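Side-chain contacts in putative Glycosidase (Bacteroides thetaiotaomicron, PDB 3R67), which is of unknown function but, as a putative glycosidase of the beta-fructosidase clan, probably folds as a five-bladed beta-propeller: residues S181-L186 against V192-D197; L231-P236 against A287-K292; M202-G205 against V209-A212; Y132-T137 against Q155-Y160. All blocks are in the same frame, centred on the assembly; numbering follows the deposited sequence.

Interaction 1: residues S181-L186 against V192-D197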
# COMPACT_ATOMS: atom_id res chain seq x y z
N SER A 181 3.46 5.98 -1.48
CA SER A 181 4.71 5.42 -1.01
C SER A 181 5.64 6.52 -0.50
O SER A 181 6.32 7.16 -1.31
CB SER A 181 5.38 4.63 -2.12
OG SER A 181 4.54 3.56 -2.50
N ILE A 182 5.68 6.75 0.83
CA ILE A 182 6.58 7.74 1.45
C ILE A 182 8.02 7.24 1.33
O ILE A 182 8.23 6.05 1.46
CB ILE A 182 6.19 8.04 2.95
CG1 ILE A 182 4.92 8.90 3.00
CG2 ILE A 182 7.32 8.78 3.71
CD1 ILE A 182 4.45 9.34 4.47
N VAL A 183 9.00 8.16 1.14
CA VAL A 183 10.42 7.80 1.07
C VAL A 183 10.94 7.60 2.52
O VAL A 183 10.81 8.46 3.38
CB VAL A 183 11.29 8.82 0.28
CG1 VAL A 183 12.76 8.41 0.30
CG2 VAL A 183 10.81 8.93 -1.16
N THR A 184 11.51 6.42 2.76
CA THR A 184 12.07 6.00 4.04
C THR A 184 13.54 5.63 3.86
O THR A 184 14.00 5.40 2.75
CB THR A 184 11.28 4.80 4.66
OG1 THR A 184 11.46 3.63 3.86
CG2 THR A 184 9.83 5.09 4.90
N LYS A 185 14.25 5.50 4.98
CA LYS A 185 15.65 5.08 4.97
C LYS A 185 15.94 4.31 6.24
O LYS A 185 15.20 4.46 7.22
CB LYS A 185 16.63 6.28 4.82
CG LYS A 185 16.66 7.25 6.01
CD LYS A 185 17.63 8.37 5.77
CE LYS A 185 17.67 9.32 6.94
NZ LYS A 185 18.61 10.44 6.72
N LEU A 186 17.02 3.53 6.25
CA LEU A 186 17.47 2.85 7.46
C LEU A 186 18.42 3.75 8.22
O LEU A 186 19.38 4.28 7.66
CB LEU A 186 18.13 1.48 7.20
CG LEU A 186 17.29 0.35 6.63
CD1 LEU A 186 18.14 -0.92 6.52
CD2 LEU A 186 16.08 0.05 7.52
N VAL A 192 12.92 4.56 8.97
CA VAL A 192 12.27 5.80 9.35
C VAL A 192 11.98 6.67 8.12
O VAL A 192 12.65 6.53 7.10
CB VAL A 192 13.13 6.59 10.39
CG1 VAL A 192 13.24 5.83 11.73
CG2 VAL A 192 14.51 6.95 9.84
N ILE A 193 11.02 7.60 8.25
CA ILE A 193 10.69 8.56 7.20
C ILE A 193 11.91 9.48 6.98
O ILE A 193 12.44 10.04 7.95
CB ILE A 193 9.39 9.34 7.56
CG1 ILE A 193 8.17 8.36 7.52
CG2 ILE A 193 9.18 10.54 6.60
CD1 ILE A 193 6.77 8.94 8.01
N ALA A 194 12.38 9.56 5.72
CA ALA A 194 13.56 10.35 5.33
C ALA A 194 13.20 11.79 4.92
O ALA A 194 12.18 12.03 4.26
CB ALA A 194 14.27 9.66 4.17
N LYS A 195 14.08 12.72 5.25
CA LYS A 195 13.97 14.12 4.90
C LYS A 195 15.08 14.43 3.90
O LYS A 195 16.24 14.17 4.19
CB LYS A 195 14.05 14.98 6.17
CG LYS A 195 13.33 16.32 6.07
CD LYS A 195 13.10 16.88 7.47
CE LYS A 195 12.22 18.09 7.46
NZ LYS A 195 11.90 18.54 8.84
N ILE A 196 14.70 14.86 2.69
CA ILE A 196 15.61 15.21 1.58
C ILE A 196 15.33 16.66 1.21
O ILE A 196 14.16 17.01 0.98
CB ILE A 196 15.44 14.23 0.37
CG1 ILE A 196 15.69 12.76 0.79
CG2 ILE A 196 16.33 14.64 -0.83
CD1 ILE A 196 15.27 11.70 -0.26
N ASP A 197 16.39 17.50 1.17
CA ASP A 197 16.34 18.93 0.83
C ASP A 197 15.29 19.67 1.73
O ASP A 197 14.53 20.50 1.23
CB ASP A 197 16.01 19.10 -0.68
CG ASP A 197 16.49 20.38 -1.37
OD1 ASP A 197 17.01 21.29 -0.67
OD2 ASP A 197 16.39 20.45 -2.62
O HOH W 1 10.04 11.44 2.99
O HOH W 2 15.94 12.22 7.22

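Interaction 2: residues L231-P236 against A287-K292. With EDO (1,2-ethanediol), chain F.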
# COMPACT_ATOMS: atom_id res chain seq x y z
N LEU A 231 3.34 15.99 -12.59
CA LEU A 231 4.60 15.43 -13.05
C LEU A 231 4.47 13.90 -13.01
O LEU A 231 4.09 13.36 -11.96
CB LEU A 231 5.75 15.95 -12.17
CG LEU A 231 7.15 15.49 -12.52
CD1 LEU A 231 7.60 16.09 -13.85
CD2 LEU A 231 8.12 15.90 -11.44
N LYS A 232 4.66 13.23 -14.14
CA LYS A 232 4.53 11.78 -14.24
C LYS A 232 5.94 11.16 -14.34
O LYS A 232 6.58 11.23 -15.39
CB LYS A 232 3.66 11.42 -15.45
CG LYS A 232 2.24 11.96 -15.38
CD LYS A 232 1.44 11.57 -16.60
CE LYS A 232 0.01 12.01 -16.52
NZ LYS A 232 -0.77 11.54 -17.70
N VAL A 233 6.44 10.59 -13.24
CA VAL A 233 7.80 10.06 -13.22
C VAL A 233 7.82 8.59 -13.70
O VAL A 233 8.86 8.10 -14.13
CB VAL A 233 8.47 10.20 -11.83
CG1 VAL A 233 8.60 11.67 -11.45
CG2 VAL A 233 7.74 9.42 -10.73
N ILE A 234 6.66 7.92 -13.66
CA ILE A 234 6.44 6.54 -14.13
C ILE A 234 5.06 6.51 -14.75
O ILE A 234 4.10 6.98 -14.15
CB ILE A 234 6.60 5.48 -12.99
CG1 ILE A 234 8.07 5.22 -12.67
CG2 ILE A 234 5.94 4.15 -13.32
CD1 ILE A 234 8.22 4.37 -11.40
N THR A 235 4.97 5.96 -15.96
CA THR A 235 3.70 5.78 -16.66
C THR A 235 3.62 4.35 -17.17
O THR A 235 4.67 3.74 -17.41
CB THR A 235 3.50 6.82 -17.81
OG1 THR A 235 4.56 6.69 -18.75
CG2 THR A 235 3.42 8.26 -17.32
N PRO A 236 2.41 3.79 -17.38
CA PRO A 236 2.30 2.44 -17.95
C PRO A 236 3.03 2.31 -19.29
O PRO A 236 3.12 3.28 -20.06
CB PRO A 236 0.79 2.25 -18.12
CG PRO A 236 0.19 3.14 -17.07
CD PRO A 236 1.06 4.36 -17.13
N ALA A 287 11.47 0.27 -9.50
CA ALA A 287 12.08 1.43 -10.14
C ALA A 287 13.12 2.04 -9.22
O ALA A 287 12.94 2.01 -7.99
CB ALA A 287 11.01 2.45 -10.49
N LEU A 288 14.20 2.58 -9.79
CA LEU A 288 15.29 3.18 -9.04
C LEU A 288 15.38 4.67 -9.36
O LEU A 288 15.47 5.04 -10.53
CB LEU A 288 16.63 2.48 -9.34
CG LEU A 288 17.81 2.85 -8.45
CD1 LEU A 288 17.67 2.25 -7.05
CD2 LEU A 288 19.11 2.38 -9.08
N PHE A 289 15.29 5.51 -8.33
CA PHE A 289 15.34 6.95 -8.49
C PHE A 289 16.59 7.52 -7.86
O PHE A 289 17.19 6.88 -6.99
CB PHE A 289 14.10 7.62 -7.89
CG PHE A 289 12.82 7.29 -8.62
CD1 PHE A 289 12.38 8.10 -9.67
CD2 PHE A 289 12.03 6.22 -8.23
CE1 PHE A 289 11.19 7.81 -10.34
CE2 PHE A 289 10.84 5.93 -8.91
CZ PHE A 289 10.45 6.72 -9.97
N ASP A 290 16.99 8.71 -8.31
CA ASP A 290 18.15 9.42 -7.79
C ASP A 290 17.88 9.80 -6.32
O ASP A 290 16.80 10.30 -6.00
CB ASP A 290 18.46 10.64 -8.67
CG ASP A 290 19.68 11.42 -8.23
OD1 ASP A 290 20.80 10.99 -8.57
OD2 ASP A 290 19.51 12.46 -7.57
N ALA A 291 18.86 9.53 -5.44
CA ALA A 291 18.77 9.83 -3.99
C ALA A 291 18.68 11.35 -3.70
O ALA A 291 18.06 11.73 -2.71
CB ALA A 291 19.99 9.27 -3.28
N LYS A 292 19.28 12.20 -4.56
CA LYS A 292 19.28 13.66 -4.36
C LYS A 292 18.07 14.34 -5.04
O LYS A 292 17.64 15.42 -4.61
CB LYS A 292 20.59 14.29 -4.87
CG LYS A 292 21.77 13.96 -3.97
CD LYS A 292 23.06 14.60 -4.50
CE LYS A 292 24.13 14.77 -3.46
NZ LYS A 292 23.82 15.89 -2.53
C1 EDO F . 8.10 6.57 -17.42
O1 EDO F . 7.45 5.61 -18.28
C2 EDO F . 8.20 7.98 -18.01
O2 EDO F . 6.90 8.57 -18.21

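Interaction 3: residues M202-G205 against V209-A212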
# COMPACT_ATOMS: atom_id res chain seq x y z
N MSE A 202 6.98 11.66 -1.34
CA MSE A 202 6.19 10.45 -1.61
C MSE A 202 5.92 10.23 -3.08
O MSE A 202 5.70 11.18 -3.83
CB MSE A 202 4.84 10.44 -0.88
CG MSE A 202 3.81 11.44 -1.41
SE MSE A 202 2.06 11.22 -0.60
CE MSE A 202 2.66 10.85 0.95
N TYR A 203 5.85 8.96 -3.47
CA TYR A 203 5.38 8.50 -4.76
C TYR A 203 3.95 8.14 -4.57
O TYR A 203 3.63 7.52 -3.55
CB TYR A 203 6.23 7.33 -5.30
CG TYR A 203 7.69 7.67 -5.45
CD1 TYR A 203 8.17 8.29 -6.60
CD2 TYR A 203 8.60 7.39 -4.43
CE1 TYR A 203 9.51 8.64 -6.72
CE2 TYR A 203 9.94 7.72 -4.55
CZ TYR A 203 10.39 8.35 -5.69
OH TYR A 203 11.71 8.69 -5.81
N TRP A 204 3.06 8.56 -5.46
CA TRP A 204 1.67 8.18 -5.30
C TRP A 204 1.04 8.02 -6.68
O TRP A 204 1.48 8.64 -7.64
CB TRP A 204 0.89 9.21 -4.43
CG TRP A 204 0.65 10.51 -5.14
CD1 TRP A 204 1.51 11.57 -5.23
CD2 TRP A 204 -0.49 10.85 -5.92
NE1 TRP A 204 0.96 12.55 -6.03
CE2 TRP A 204 -0.26 12.12 -6.49
CE3 TRP A 204 -1.70 10.18 -6.23
CZ2 TRP A 204 -1.19 12.76 -7.30
CZ3 TRP A 204 -2.60 10.80 -7.07
CH2 TRP A 204 -2.35 12.07 -7.60
N GLY A 205 -0.02 7.23 -6.75
CA GLY A 205 -0.75 7.06 -7.99
C GLY A 205 -1.09 5.64 -8.32
O GLY A 205 -0.53 4.69 -7.75
N VAL A 209 2.60 7.52 -11.80
CA VAL A 209 3.21 7.85 -10.52
C VAL A 209 3.60 9.33 -10.55
O VAL A 209 4.30 9.79 -11.45
CB VAL A 209 4.43 6.94 -10.18
CG1 VAL A 209 5.06 7.33 -8.86
CG2 VAL A 209 4.02 5.46 -10.16
N ASN A 210 3.10 10.06 -9.55
CA ASN A 210 3.45 11.46 -9.33
C ASN A 210 4.31 11.52 -8.07
O ASN A 210 4.33 10.57 -7.29
CB ASN A 210 2.17 12.34 -9.22
CG ASN A 210 2.41 13.80 -8.86
OD1 ASN A 210 2.04 14.27 -7.79
ND2 ASN A 210 3.11 14.53 -9.70
N VAL A 211 5.05 12.62 -7.88
CA VAL A 211 5.86 12.83 -6.68
C VAL A 211 5.28 14.03 -5.95
O VAL A 211 5.01 15.06 -6.57
CB VAL A 211 7.38 12.99 -6.97
CG1 VAL A 211 8.16 13.32 -5.70
CG2 VAL A 211 7.95 11.75 -7.65
N ALA A 212 5.02 13.87 -4.65
CA ALA A 212 4.50 14.94 -3.81
C ALA A 212 5.47 15.20 -2.67
O ALA A 212 6.20 14.29 -2.28
CB ALA A 212 3.12 14.59 -3.28

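Interaction 4: residues Y132-T137 against Q155-Y160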
# COMPACT_ATOMS: atom_id res chain seq x y z
N TYR A 132 3.64 7.36 13.65
CA TYR A 132 3.23 6.52 12.52
C TYR A 132 2.34 7.34 11.60
O TYR A 132 1.38 7.96 12.05
CB TYR A 132 2.52 5.22 12.97
CG TYR A 132 3.45 4.29 13.71
CD1 TYR A 132 4.23 3.36 13.02
CD2 TYR A 132 3.59 4.37 15.09
CE1 TYR A 132 5.13 2.53 13.70
CE2 TYR A 132 4.50 3.56 15.77
CZ TYR A 132 5.25 2.64 15.07
OH TYR A 132 6.11 1.83 15.75
N VAL A 133 2.69 7.36 10.31
CA VAL A 133 1.95 8.12 9.32
C VAL A 133 1.31 7.13 8.35
O VAL A 133 2.01 6.37 7.66
CB VAL A 133 2.86 9.17 8.62
CG1 VAL A 133 2.08 9.97 7.56
CG2 VAL A 133 3.48 10.11 9.64
N MSE A 134 -0.02 7.12 8.33
CA MSE A 134 -0.77 6.24 7.44
C MSE A 134 -1.37 7.01 6.29
O MSE A 134 -1.99 8.04 6.51
CB MSE A 134 -1.89 5.53 8.21
CG MSE A 134 -2.76 4.62 7.30
SE MSE A 134 -4.52 4.25 8.06
CE MSE A 134 -3.97 3.23 9.44
N LEU A 135 -1.17 6.49 5.07
CA LEU A 135 -1.74 6.99 3.82
C LEU A 135 -2.71 5.97 3.32
O LEU A 135 -2.30 4.83 3.08
CB LEU A 135 -0.64 7.30 2.80
CG LEU A 135 0.27 8.46 3.14
CD1 LEU A 135 1.55 8.32 2.45
CD2 LEU A 135 -0.39 9.81 2.87
N TYR A 136 -3.99 6.33 3.23
CA TYR A 136 -5.01 5.37 2.81
C TYR A 136 -6.02 6.02 1.88
O TYR A 136 -6.02 7.24 1.68
CB TYR A 136 -5.72 4.84 4.08
CG TYR A 136 -6.55 5.88 4.82
CD1 TYR A 136 -5.96 6.78 5.70
CD2 TYR A 136 -7.94 5.92 4.68
CE1 TYR A 136 -6.71 7.74 6.37
CE2 TYR A 136 -8.71 6.86 5.36
CZ TYR A 136 -8.09 7.78 6.21
OH TYR A 136 -8.83 8.71 6.91
N THR A 137 -6.91 5.20 1.32
CA THR A 137 -7.98 5.69 0.45
C THR A 137 -9.29 5.81 1.19
O THR A 137 -9.72 4.85 1.83
CB THR A 137 -8.18 4.74 -0.75
OG1 THR A 137 -6.94 4.43 -1.35
CG2 THR A 137 -9.16 5.28 -1.78
N GLN A 155 -3.33 2.04 17.49
CA GLN A 155 -4.71 1.78 17.97
C GLN A 155 -5.57 3.02 17.87
O GLN A 155 -6.69 2.96 17.37
CB GLN A 155 -4.69 1.31 19.44
CG GLN A 155 -3.82 0.13 19.78
CD GLN A 155 -4.47 -1.20 19.63
OE1 GLN A 155 -5.64 -1.42 19.99
NE2 GLN A 155 -3.65 -2.20 19.45
N ILE A 156 -5.04 4.14 18.41
CA ILE A 156 -5.69 5.45 18.46
C ILE A 156 -5.16 6.27 17.31
O ILE A 156 -4.00 6.67 17.32
CB ILE A 156 -5.49 6.16 19.84
CG1 ILE A 156 -5.79 5.24 21.07
CG2 ILE A 156 -6.28 7.47 19.92
CD1 ILE A 156 -7.18 4.60 21.18
N TRP A 157 -6.02 6.52 16.31
CA TRP A 157 -5.65 7.28 15.11
C TRP A 157 -6.33 8.64 15.04
O TRP A 157 -7.51 8.79 15.36
CB TRP A 157 -6.00 6.49 13.85
CG TRP A 157 -5.18 5.25 13.68
CD1 TRP A 157 -5.47 4.00 14.15
CD2 TRP A 157 -3.92 5.14 12.99
NE1 TRP A 157 -4.48 3.11 13.79
CE2 TRP A 157 -3.50 3.79 13.10
CE3 TRP A 157 -3.10 6.05 12.29
CZ2 TRP A 157 -2.29 3.34 12.56
CZ3 TRP A 157 -1.89 5.61 11.79
CH2 TRP A 157 -1.49 4.27 11.91
N GLU A 158 -5.57 9.64 14.59
CA GLU A 158 -6.06 11.00 14.34
C GLU A 158 -6.17 11.17 12.84
O GLU A 158 -5.18 10.96 12.14
CB GLU A 158 -5.12 12.04 14.99
CG GLU A 158 -5.80 13.04 15.92
CD GLU A 158 -6.61 14.14 15.25
OE1 GLU A 158 -6.00 15.11 14.75
OE2 GLU A 158 -7.86 14.07 15.32
N LYS A 159 -7.40 11.45 12.33
CA LYS A 159 -7.69 11.64 10.90
C LYS A 159 -7.53 13.11 10.52
O LYS A 159 -8.13 13.98 11.17
CB LYS A 159 -9.09 11.13 10.53
CG LYS A 159 -9.30 9.63 10.69
CD LYS A 159 -10.73 9.26 10.34
CE LYS A 159 -11.03 7.80 10.60
NZ LYS A 159 -12.44 7.44 10.30
N TYR A 160 -6.77 13.39 9.47
CA TYR A 160 -6.51 14.76 9.03
C TYR A 160 -7.17 15.10 7.69
O TYR A 160 -7.16 16.27 7.30
CB TYR A 160 -5.00 14.99 8.91
CG TYR A 160 -4.34 15.04 10.27
CD1 TYR A 160 -4.37 16.20 11.03
CD2 TYR A 160 -3.76 13.90 10.82
CE1 TYR A 160 -3.82 16.23 12.31
CE2 TYR A 160 -3.20 13.93 12.10
CZ TYR A 160 -3.22 15.10 12.84
OH TYR A 160 -2.66 15.14 14.09

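Interaction 1: residues S181-L186 against V192-D197
The beta hairpin of strands 180-187 and 190-196 is held here by K185 and V192, an antiparallel hydrogen-bonded pair in which K185 N reaches V192 O at 2.8 Å and V192 N returns to K185 O at 2.9 Å. T184 and I193 follow as a non-hydrogen-bonded pair, and A194 N then binds V183 O at 3.0 Å. That last donor approaches off the C=O axis, at a C=O...N angle of 138°, where the second strand begins to swing away from the first. K185, with CG placed between its backbone N and carbonyl carbon (chi1 67°) and the rest of the chain extended, runs its methylenes past A194, CG lying 3.9 Å from A194 CB. I182 CG2 packs on I193 CG2 at 3.9 Å, whereas V183 CG1 meets I196 CD1 more loosely, at 4.2 Å and with the two side chains nearly perpendicular. A water accepts a hydrogen bond from K195 N (2.8 Å) and a weak one from K185 NZ. The T184 hydroxyl bonds Q191 NE2 within the hairpin and A252 O of strand 245-255, which runs parallel to 180-187, while strand 199-204 pairs with both hairpin strands and strand 132-139 packs against I182 and I193.

Interaction 2: residues L231-P236 against A287-K292
I234 meets F289 and A287 through one branch of its side chain. From CB, CG1 leaves beside the backbone N and anti to the carbonyl carbon (chi1 -77°), which turns it toward the phenyl ring, and it passes 3.9 Å from F289 CZ. An anti second torsion (chi2 171°) carries CD1 further, into the angle between two partners: it lies 3.5 Å from A287 CB and 3.5 Å from F289 CZ. The methyl comes at the ring edge, near the ring plane, so the phenyl is touched at its outermost carbon; the F289 ring also stacks with that of Y203. V233 adds a second, oblique approach, its CG2 standing 3.8 Å from F289 CE1 and close to CZ as well.

In the fold this is a loop packed against the end of a strand: 231-236 belongs to the long connection between strands 221-222 and 245-255, and A287 and F289 sit on strand 282-289 of the large mixed sheet, their alternate side chains both directed at the loop. No hydrogen bond crosses the contact, which is purely apolar. L261 of strand 258-266 touches both I234 and F289, while backbone bonds from V233 and I234 to V209 hold the loop in place.

At T235 the contacts become polar. T235 OG1 shares a hydrogen bond of 3.0 Å with O2 of a 1,2-ethanediol, probably from the crystallisation liquor, and T235 N gives a weak one of 3.4 Å to O1 of the diol. R300 NH1 also binds this diol.

Interaction 3: residues M202-G205 against V209-A212
W204 and N210 lie side by side and are joined at their polar ends: the indole NE1 donates to N210 OD1 at 2.7 Å. The bond is short but bent, with an N-H...O angle of 135°. It uses a lone pair of OD1 in the carbonyl plane, yet the oxygen stands 25° out of the indole plane; ring and amide planes are almost perpendicular (82° apart). Next to it, A212 CB rests against both W204 CD1, at 3.9 Å, and CG of the selenomethionine M202, at 3.7 Å.

These groups share one side of a beta hairpin, strands 199-204 and 210-214, in which M202-A212 and W204-N210 are hydrogen-bonded pairs and Y203-V211 between them is a non-hydrogen-bonded pair. Alternation puts Y203 and V211 on the reverse side. There Y203 CE1 touches V211 CG2 at 3.6 Å, and V209 CG1 reaches Y203 CB at 3.7 Å, lying near the plane of the phenol at its edge.

A second shell fixes both sides. N210 ND2 donates to L231 O and M223 O, which settles the amide's rotation and leaves OD1 turned to the indole; F230 meets the W204 ring edge-to-face. On the other side, the Y203 hydroxyl is bonded to P294 O, while V183 of the adjacent strand 180-187 packs against the tyrosine ring.

Interaction 4: residues Y132-T137 against Q155-Y160
A first torsion of 178° extends the selenomethionine M134 toward W157, and a bend at its last torsion (chi3 -68°) swings CE over the indole. M134 lies on strand 132-139 of a four-stranded antiparallel sheet, probably one blade of the propeller, and W157 in the segment leading into the outermost strand of that sheet, 158-162. Strand 144-151 runs between them, so the side chains meet across an intervening strand. The result is a Met-aromatic contact. CE makes a CH-pi approach, 3.6 Å from the centroid of the six-membered ring of W157 and 12° off its normal, while SE stands higher above the same ring, 4.8 Å from the centroid. M134 CB also touches the ring, at 3.6 Å from W157 CZ3, and Y132 CB adds a looser contact with CH2. F103 meets the rings of W157 and Y136 edge-to-face and forms a cation-pi contact with K159. Around K159 the charges are paired, its NZ forming salt bridges with D108 and E114; E114 OE2 is also hydrogen-bonded to Y136 OH. The side chains of Y136 and K159 cross at about a right angle, Y136 OH lying 3.9 Å from K159 CG.

Along the chain interaction 4 comes first, followed by interactions 1, 3 and 2, each closing before the next opens. Interactions 1, 2 and 3 all reach one large mixed sheet: the hairpins of 1 and 3 are neighbours in it, their centres 13 Å apart, and the loop of interaction 2 lies against interaction 3, with centres only 9 Å apart. Interaction 4 belongs to a separate four-stranded sheet. It nevertheless touches interaction 1, about 18 Å away between centres, through V133 and L135, which pack on I182 and I193. Interactions 2 and 4 do not meet, their nearest atoms being about 15 Å apart. The series thus runs from one sheet into the next, consistent with successive propeller blades packed face to face.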